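Local coordinates for uncharacterized protein (Bacteroides thetaiotaomicron VPI-5482, PDB 3KNY) that is of unknown function, but folds into two domains, belongs to the BT_3535-like family and is probably made as a lipoprotein, at residues T29-V34 against Y57-K61; R52-N56 against K90-N96; K62-R68 against I97-D101. All blocks are in the same frame, centred on the assembly; numbering follows the deposited sequence.

Interaction 1 (T29-V34 against Y57-K61); sequences TIPDWV and YSFLK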
# COMPACT_ATOMS: atom_id res chain seq x y z
N THR A 29 -12.94 2.30 8.05
CA THR A 29 -13.59 1.00 8.06
C THR A 29 -12.55 -0.11 8.26
O THR A 29 -11.37 0.05 7.93
CB THR A 29 -14.39 0.71 6.76
OG1 THR A 29 -13.51 0.19 5.75
CG2 THR A 29 -15.11 1.95 6.25
N ILE A 30 -13.01 -1.22 8.83
CA ILE A 30 -12.20 -2.42 9.04
C ILE A 30 -13.04 -3.60 8.60
O ILE A 30 -14.18 -3.70 9.02
CB ILE A 30 -11.77 -2.59 10.52
CG1 ILE A 30 -11.13 -1.28 11.01
CG2 ILE A 30 -10.81 -3.77 10.68
CD1 ILE A 30 -10.51 -1.35 12.39
N PRO A 31 -12.53 -4.47 7.71
CA PRO A 31 -13.35 -5.62 7.32
C PRO A 31 -13.77 -6.43 8.53
O PRO A 31 -12.96 -6.63 9.44
CB PRO A 31 -12.42 -6.46 6.41
CG PRO A 31 -11.13 -5.72 6.32
CD PRO A 31 -11.36 -4.33 6.83
N ASP A 32 -15.02 -6.89 8.55
CA ASP A 32 -15.51 -7.59 9.71
C ASP A 32 -14.56 -8.70 10.15
O ASP A 32 -14.18 -8.77 11.32
CB ASP A 32 -16.90 -8.18 9.49
CG ASP A 32 -17.48 -8.77 10.77
OD1 ASP A 32 -17.42 -8.08 11.80
OD2 ASP A 32 -17.96 -9.93 10.76
N TRP A 33 -14.16 -9.55 9.21
CA TRP A 33 -13.34 -10.71 9.57
C TRP A 33 -12.12 -10.38 10.44
O TRP A 33 -11.66 -11.21 11.24
CB TRP A 33 -12.93 -11.48 8.31
CG TRP A 33 -11.94 -10.79 7.48
CD1 TRP A 33 -12.18 -9.98 6.42
CD2 TRP A 33 -10.52 -10.87 7.61
NE1 TRP A 33 -11.00 -9.53 5.89
CE2 TRP A 33 -9.96 -10.07 6.60
CE3 TRP A 33 -9.65 -11.54 8.49
CZ2 TRP A 33 -8.59 -9.92 6.44
CZ3 TRP A 33 -8.28 -11.39 8.33
CH2 TRP A 33 -7.76 -10.58 7.31
N VAL A 34 -11.58 -9.17 10.27
CA VAL A 34 -10.39 -8.74 11.01
C VAL A 34 -10.59 -8.80 12.51
O VAL A 34 -9.71 -9.28 13.24
CB VAL A 34 -9.93 -7.32 10.60
CG1 VAL A 34 -8.91 -6.78 11.58
CG2 VAL A 34 -9.35 -7.34 9.22
N TYR A 57 -5.49 -5.88 4.81
CA TYR A 57 -5.35 -6.76 5.98
C TYR A 57 -4.94 -8.20 5.62
O TYR A 57 -4.90 -9.05 6.49
CB TYR A 57 -6.65 -6.75 6.82
CG TYR A 57 -6.90 -5.41 7.52
CD1 TYR A 57 -6.24 -5.08 8.71
CD2 TYR A 57 -7.78 -4.47 6.98
CE1 TYR A 57 -6.45 -3.84 9.36
CE2 TYR A 57 -7.99 -3.22 7.61
CZ TYR A 57 -7.33 -2.92 8.80
OH TYR A 57 -7.55 -1.69 9.40
N SER A 58 -4.58 -8.45 4.35
CA SER A 58 -4.22 -9.80 3.89
C SER A 58 -3.22 -10.53 4.81
O SER A 58 -3.21 -11.75 4.85
CB SER A 58 -3.60 -9.76 2.48
OG SER A 58 -2.24 -9.34 2.55
N PHE A 59 -2.38 -9.79 5.51
CA PHE A 59 -1.38 -10.41 6.37
C PHE A 59 -1.92 -11.16 7.59
O PHE A 59 -1.20 -11.97 8.17
CB PHE A 59 -0.41 -9.37 6.85
CG PHE A 59 -0.93 -8.53 7.98
CD1 PHE A 59 -1.83 -7.49 7.73
CD2 PHE A 59 -0.48 -8.75 9.28
CE1 PHE A 59 -2.29 -6.69 8.77
CE2 PHE A 59 -0.94 -7.95 10.32
CZ PHE A 59 -1.84 -6.92 10.06
N LEU A 60 -3.14 -10.85 8.01
CA LEU A 60 -3.76 -11.56 9.13
C LEU A 60 -4.28 -12.92 8.67
O LEU A 60 -4.72 -13.71 9.49
CB LEU A 60 -4.89 -10.74 9.76
CG LEU A 60 -4.47 -9.49 10.56
CD1 LEU A 60 -5.67 -8.62 10.87
CD2 LEU A 60 -3.74 -9.87 11.83
N LYS A 61 -4.21 -13.20 7.38
CA LYS A 61 -4.63 -14.49 6.87
C LYS A 61 -3.46 -15.48 6.87
O LYS A 61 -3.36 -16.33 5.99
CB LYS A 61 -5.24 -14.34 5.47
CG LYS A 61 -6.40 -13.33 5.41
CD LYS A 61 -7.55 -13.82 4.49
CE LYS A 61 -8.24 -12.65 3.75
NZ LYS A 61 -7.33 -11.93 2.76
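Val34 and Tyr57 mark the closest approach of the two backbones, their CA atoms 7.4 Å apart, so residues 29-34 and 57-61 meet through side chains, with no hydrogen bond across the contact. Both are loops with a short 3-10 turn. Val34 N donates to Pro31 O, and Leu60 N donates to Tyr57 O. Pro31 and Val34 point their CB atoms across, as do Tyr57 and Leu60.

The Tyr57 ring is central. CG2 of Val34 sits over one of its faces in a CH-pi contact, 4.0 Å from the ring centroid. Further out along the ring, Pro31 CD reaches Tyr57 CD2 at 3.6 Å on an oblique approach, and Ile30 CG2 lies 4.0 Å from Tyr57 CZ, near the phenol end. Segment 57-61 belongs to the connection that leaves strand 53-55 for helix 66-84 in a beta-alpha-beta unit, whereas 29-34 precedes helix 40-49. Trp46 of that helix meets the Tyr57 ring edge-to-face and also touches Ile30, which ties the contact to the helical layer.

Trp33 covers the other end. Its CG lies between the backbone N and the carbonyl carbon (chi1 71°), which swings the indole across its own turn: Val34 CG2 rests over the centre of one face of the indole as well as over the Tyr57 ring. Lys61 CE sits over the opposite face, offset toward the rim and 4.3 Å from the six-membered centroid, its aliphatic chain crossing the indole at about a right angle. At the edge of the indole are Tyr57 O and Leu60 CB, the latter 3.7 Å from Trp33 CZ3. The other Val34 methyl, CG1, turns instead to Leu60 CD1 at 3.8 Å.

Interaction 2 (R52-N56 against K90-N96); sequences RYEIN and KYEGFLN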
# COMPACT_ATOMS: atom_id res chain seq x y z
N ARG A 52 -6.30 7.37 8.47
CA ARG A 52 -5.27 8.00 7.61
C ARG A 52 -4.79 7.13 6.48
O ARG A 52 -4.22 7.66 5.52
CB ARG A 52 -4.04 8.38 8.43
CG ARG A 52 -4.32 9.36 9.53
CD ARG A 52 -4.55 10.74 8.98
NE ARG A 52 -4.70 11.67 10.08
CZ ARG A 52 -5.82 11.84 10.76
NH1 ARG A 52 -6.92 11.17 10.42
NH2 ARG A 52 -5.84 12.70 11.78
N TYR A 53 -4.97 5.82 6.59
CA TYR A 53 -4.45 4.86 5.61
C TYR A 53 -5.57 3.95 5.15
O TYR A 53 -6.46 3.60 5.93
CB TYR A 53 -3.36 3.98 6.23
CG TYR A 53 -2.13 4.70 6.68
CD1 TYR A 53 -2.04 5.26 7.96
CD2 TYR A 53 -1.01 4.79 5.84
CE1 TYR A 53 -0.88 5.92 8.37
CE2 TYR A 53 0.15 5.45 6.24
CZ TYR A 53 0.22 6.01 7.50
OH TYR A 53 1.37 6.65 7.88
N GLU A 54 -5.52 3.56 3.88
CA GLU A 54 -6.44 2.58 3.38
C GLU A 54 -5.65 1.31 3.38
O GLU A 54 -4.69 1.18 2.62
CB GLU A 54 -6.97 2.99 2.02
CG GLU A 54 -7.96 4.16 2.16
CD GLU A 54 -8.36 4.79 0.84
OE1 GLU A 54 -7.48 4.91 -0.07
OE2 GLU A 54 -9.55 5.19 0.74
N ILE A 55 -6.06 0.38 4.25
CA ILE A 55 -5.24 -0.74 4.69
C ILE A 55 -5.63 -2.09 4.07
O ILE A 55 -6.79 -2.44 3.97
CB ILE A 55 -5.30 -0.85 6.24
CG1 ILE A 55 -4.93 0.50 6.89
CG2 ILE A 55 -4.38 -1.93 6.75
CD1 ILE A 55 -5.06 0.57 8.43
N ASN A 56 -4.63 -2.84 3.64
CA ASN A 56 -4.83 -4.20 3.18
C ASN A 56 -4.50 -5.11 4.36
O ASN A 56 -3.36 -5.13 4.81
CB ASN A 56 -3.95 -4.53 1.98
CG ASN A 56 -4.08 -5.97 1.56
OD1 ASN A 56 -4.33 -6.83 2.38
ND2 ASN A 56 -3.90 -6.25 0.28
N LYS A 90 -3.29 14.19 7.80
CA LYS A 90 -3.94 14.05 6.48
C LYS A 90 -3.90 12.64 5.91
O LYS A 90 -3.07 11.83 6.29
CB LYS A 90 -3.23 14.93 5.45
CG LYS A 90 -3.49 16.41 5.54
CD LYS A 90 -2.64 17.20 4.51
CE LYS A 90 -1.25 17.57 5.06
NZ LYS A 90 -1.28 18.55 6.20
N TYR A 91 -4.78 12.38 4.95
CA TYR A 91 -4.77 11.11 4.23
C TYR A 91 -3.37 10.85 3.69
O TYR A 91 -2.81 11.71 3.04
CB TYR A 91 -5.70 11.17 3.03
CG TYR A 91 -5.62 9.93 2.17
CD1 TYR A 91 -6.16 8.72 2.59
CD2 TYR A 91 -4.99 9.96 0.94
CE1 TYR A 91 -6.08 7.60 1.82
CE2 TYR A 91 -4.90 8.84 0.15
CZ TYR A 91 -5.46 7.66 0.58
OH TYR A 91 -5.37 6.53 -0.21
N GLU A 92 -2.85 9.65 3.95
CA GLU A 92 -1.47 9.26 3.61
C GLU A 92 -1.39 8.49 2.29
O GLU A 92 -0.60 8.84 1.41
CB GLU A 92 -0.93 8.32 4.71
CG GLU A 92 -0.47 9.03 5.95
CD GLU A 92 0.93 9.55 5.81
OE1 GLU A 92 1.90 8.78 6.01
OE2 GLU A 92 1.03 10.75 5.47
N GLY A 93 -2.18 7.42 2.19
CA GLY A 93 -2.23 6.56 1.02
C GLY A 93 -2.60 5.15 1.43
O GLY A 93 -3.21 4.94 2.46
N PHE A 94 -2.20 4.18 0.62
CA PHE A 94 -2.44 2.78 0.93
C PHE A 94 -1.39 2.23 1.91
O PHE A 94 -0.35 2.87 2.09
CB PHE A 94 -2.41 1.98 -0.35
CG PHE A 94 -3.40 2.47 -1.36
CD1 PHE A 94 -4.75 2.30 -1.15
CD2 PHE A 94 -2.97 3.11 -2.52
CE1 PHE A 94 -5.68 2.74 -2.08
CE2 PHE A 94 -3.90 3.55 -3.48
CZ PHE A 94 -5.27 3.36 -3.25
N LEU A 95 -1.71 1.10 2.56
CA LEU A 95 -0.80 0.41 3.48
C LEU A 95 -0.89 -1.11 3.31
O LEU A 95 -1.98 -1.65 3.26
CB LEU A 95 -1.10 0.78 4.93
CG LEU A 95 -0.16 0.25 6.02
CD1 LEU A 95 1.21 0.86 5.85
CD2 LEU A 95 -0.73 0.54 7.44
N ASN A 96 0.27 -1.77 3.18
CA ASN A 96 0.40 -3.24 3.17
C ASN A 96 1.31 -3.61 4.29
O ASN A 96 2.20 -2.83 4.66
CB ASN A 96 1.15 -3.77 1.97
CG ASN A 96 0.38 -3.68 0.72
OD1 ASN A 96 -0.84 -3.68 0.72
ND2 ASN A 96 1.08 -3.60 -0.37
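Glu54 and Ile55 pair in parallel with Phe94 and Leu95, joining the first and last elements of the beta-alpha-beta unit made by strand 53-55, helix 66-84 and strand 93-97. The backbone evidence is three bonds: Glu54 N to Gly93 O at 3.0 Å, a bent one from Leu95 N to Glu54 O (141° at the hydrogen), and a straight one from Asn56 N to Leu95 O at 2.9 Å (169°).

This part is closely packed. On the face of Ile55 and Leu95 the two side chains meet at CG1 and CD2, and helix 40-49 covers them through Met49. Nearby, Glu92 CB lies over a face of the buried Tyr53 ring, 3.8 Å from its centroid. On the other face of the sheet Glu54, extended beyond CG, brings OE1 obliquely up to Phe94 CE1 and accepts from Tyr91 OH at 2.7 Å. The hydroxyl arrives above the carboxylate plane, and the Tyr91 hydroxyl oxygen lies over the centre of one Phe94 face. A phenylalanine in place of Tyr91 would probably leave the buried Glu54 OE1 without this donor and its carboxylate freer to turn.

Toward Lys90 the pairing loosens and solvent comes nearer. Glu92 N still donates to Arg52 O at 2.9 Å, but Arg52 CD merely lies against Lys90 O, and its NE is bonded to Ile88 O. The outer end of Glu92 forms a salt bridge with Lys186.

Because Glu54 OE2 also accepts from Met15 N, both oxygens of this buried carboxylate have a donor, which probably offsets part of the cost of burying its charge.

Interaction 3 (K62-R68 against I97-D101); sequences KDISEKR and IADED
Ser65 and Glu100 build the start of helix 66-84: Ser65 is its N-cap, and Glu100, from the loop that follows strand 93-97, grips it from outside. Within the helix end, Ser65 OG accepts from Arg68 N at 3.0 Å, the usual capping bond. A capping box would also need an acceptor side chain three residues on; Arg68 cannot serve, and the distant Glu100 accepts from the N-cap nitrogen instead.

The hydrogen bonds at the cap are thus led by one carboxylate with two branches. Glu100 OE1 accepts from Ser65 N at 3.0 Å on its syn side, with 165° at the hydrogen, and Glu100 OE2 accepts from Ser65 OG, a bond whose modelled length of 2.5 Å is doubtful at this resolution. The bond from Ser65 N probably limits rotation of the carboxylate, and the negative group probably gains from the positive end of the helix dipole.

Charge pairing is weaker. Lys62 NZ reaches Asp99 OD1 at 3.2 Å and Asp99 OD2 at 3.4 Å, a salt bridge with weak bonds on the solvent side.

Packing is contributed by Arg68 and Glu100, whose side chains run antiparallel alongside one another. Arg68 CB lies 3.4 Å from Glu100 CD, so the arginine offers its aliphatic part to the acid while its guanidinium travels on, the chain leaving with CG anti to the backbone N (chi1 -178°).

The guanidinium makes the last group of polar bonds. Arg68 NH1 binds Glu71 and Pro218 O. Arg68 NH2 donates to Ala98 O at 2.8 Å, meeting that oxygen from above the carbonyl plane, 43° out of it.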
# COMPACT_ATOMS: atom_id res chain seq x y z
N LYS A 62 -2.60 -15.40 7.88
CA LYS A 62 -1.39 -16.21 7.91
C LYS A 62 -0.78 -16.16 9.30
O LYS A 62 -0.89 -15.16 9.99
CB LYS A 62 -0.39 -15.66 6.89
CG LYS A 62 0.63 -16.66 6.35
CD LYS A 62 1.43 -16.07 5.18
CE LYS A 62 0.61 -16.04 3.88
NZ LYS A 62 1.21 -15.14 2.84
N ASP A 63 -0.12 -17.24 9.69
CA ASP A 63 0.43 -17.34 11.03
C ASP A 63 1.64 -16.43 11.19
O ASP A 63 2.63 -16.60 10.49
CB ASP A 63 0.81 -18.78 11.32
CG ASP A 63 -0.34 -19.75 11.12
OD1 ASP A 63 -1.52 -19.32 11.21
OD2 ASP A 63 -0.06 -20.94 10.87
N ILE A 64 1.54 -15.48 12.11
CA ILE A 64 2.57 -14.46 12.35
C ILE A 64 3.29 -14.78 13.64
O ILE A 64 2.65 -14.96 14.65
CB ILE A 64 1.92 -13.05 12.53
CG1 ILE A 64 0.82 -12.76 11.49
CG2 ILE A 64 2.98 -11.96 12.55
CD1 ILE A 64 -0.65 -13.03 11.99
N SER A 65 4.62 -14.82 13.64
CA SER A 65 5.36 -15.07 14.89
C SER A 65 5.18 -13.93 15.88
O SER A 65 4.71 -12.85 15.53
CB SER A 65 6.85 -15.27 14.64
OG SER A 65 7.53 -14.03 14.62
N GLU A 66 5.59 -14.17 17.12
CA GLU A 66 5.51 -13.16 18.17
C GLU A 66 6.53 -12.06 17.88
O GLU A 66 6.21 -10.88 18.05
CB GLU A 66 5.71 -13.76 19.58
CG GLU A 66 4.62 -14.78 20.00
CD GLU A 66 3.18 -14.26 19.82
OE1 GLU A 66 2.87 -13.11 20.21
OE2 GLU A 66 2.33 -15.01 19.27
N LYS A 67 7.73 -12.42 17.43
CA LYS A 67 8.73 -11.43 17.03
C LYS A 67 8.12 -10.46 16.00
O LYS A 67 8.29 -9.24 16.10
CB LYS A 67 9.97 -12.10 16.42
CG LYS A 67 11.16 -11.15 16.18
CD LYS A 67 12.03 -11.53 14.95
CE LYS A 67 11.28 -11.26 13.63
NZ LYS A 67 12.14 -11.28 12.41
N ARG A 68 7.39 -11.02 15.03
CA ARG A 68 6.76 -10.25 13.97
C ARG A 68 5.62 -9.40 14.50
O ARG A 68 5.56 -8.21 14.20
CB ARG A 68 6.26 -11.17 12.86
CG ARG A 68 5.63 -10.45 11.68
CD ARG A 68 6.59 -9.46 11.03
NE ARG A 68 6.00 -8.76 9.87
CZ ARG A 68 6.58 -7.74 9.22
NH1 ARG A 68 7.77 -7.31 9.61
NH2 ARG A 68 5.98 -7.15 8.19
N ILE A 97 1.13 -4.82 4.80
CA ILE A 97 1.96 -5.37 5.84
C ILE A 97 2.66 -6.54 5.18
O ILE A 97 2.00 -7.50 4.74
CB ILE A 97 1.11 -5.82 7.01
CG1 ILE A 97 -0.00 -4.78 7.30
CG2 ILE A 97 2.01 -6.10 8.23
CD1 ILE A 97 0.48 -3.45 7.71
N ALA A 98 3.98 -6.45 5.05
CA ALA A 98 4.75 -7.50 4.39
C ALA A 98 4.69 -8.77 5.21
O ALA A 98 4.46 -8.73 6.43
CB ALA A 98 6.18 -7.08 4.21
N ASP A 99 4.87 -9.90 4.54
CA ASP A 99 4.93 -11.19 5.22
C ASP A 99 6.23 -11.31 6.01
O ASP A 99 7.14 -10.48 5.88
CB ASP A 99 4.85 -12.33 4.20
CG ASP A 99 3.47 -12.52 3.63
OD1 ASP A 99 2.50 -12.63 4.41
OD2 ASP A 99 3.36 -12.60 2.39
N GLU A 100 6.32 -12.36 6.82
CA GLU A 100 7.53 -12.64 7.57
C GLU A 100 8.55 -13.34 6.64
O GLU A 100 9.76 -13.30 6.92
CB GLU A 100 7.22 -13.48 8.83
CG GLU A 100 8.13 -13.20 10.05
CD GLU A 100 7.66 -13.87 11.35
OE1 GLU A 100 6.52 -14.39 11.41
OE2 GLU A 100 8.43 -13.87 12.34
N ASP A 101 8.08 -13.93 5.52
CA ASP A 101 8.97 -14.60 4.53
C ASP A 101 10.25 -13.78 4.34
O ASP A 101 10.18 -12.62 4.01
CB ASP A 101 8.26 -14.88 3.16
CG ASP A 101 7.68 -13.62 2.46
OD1 ASP A 101 8.39 -12.61 2.23
OD2 ASP A 101 6.49 -13.66 2.07

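In the fold
The three contacts follow one beta-alpha-beta unit. Interaction 2 pairs its two strands, interaction 1 holds the connection leaving the first strand, and interaction 3 caps the helix from beyond the second. Segment 57-61 continues directly from 52-56, and 97-101 from 90-96. The centres of interactions 1 and 2 lie about 14 Å apart, as do those of 1 and 3, while 2 and 3 are about 20 Å apart. Interactions 1 and 3 touch where Phe59 CD1 packs on Ile97 CG1, and Asn56 O reaches the same Ile97 atom at 4.2 Å, linking 2 with 3. With the function unknown, the contacts can be read only as parts of the fold.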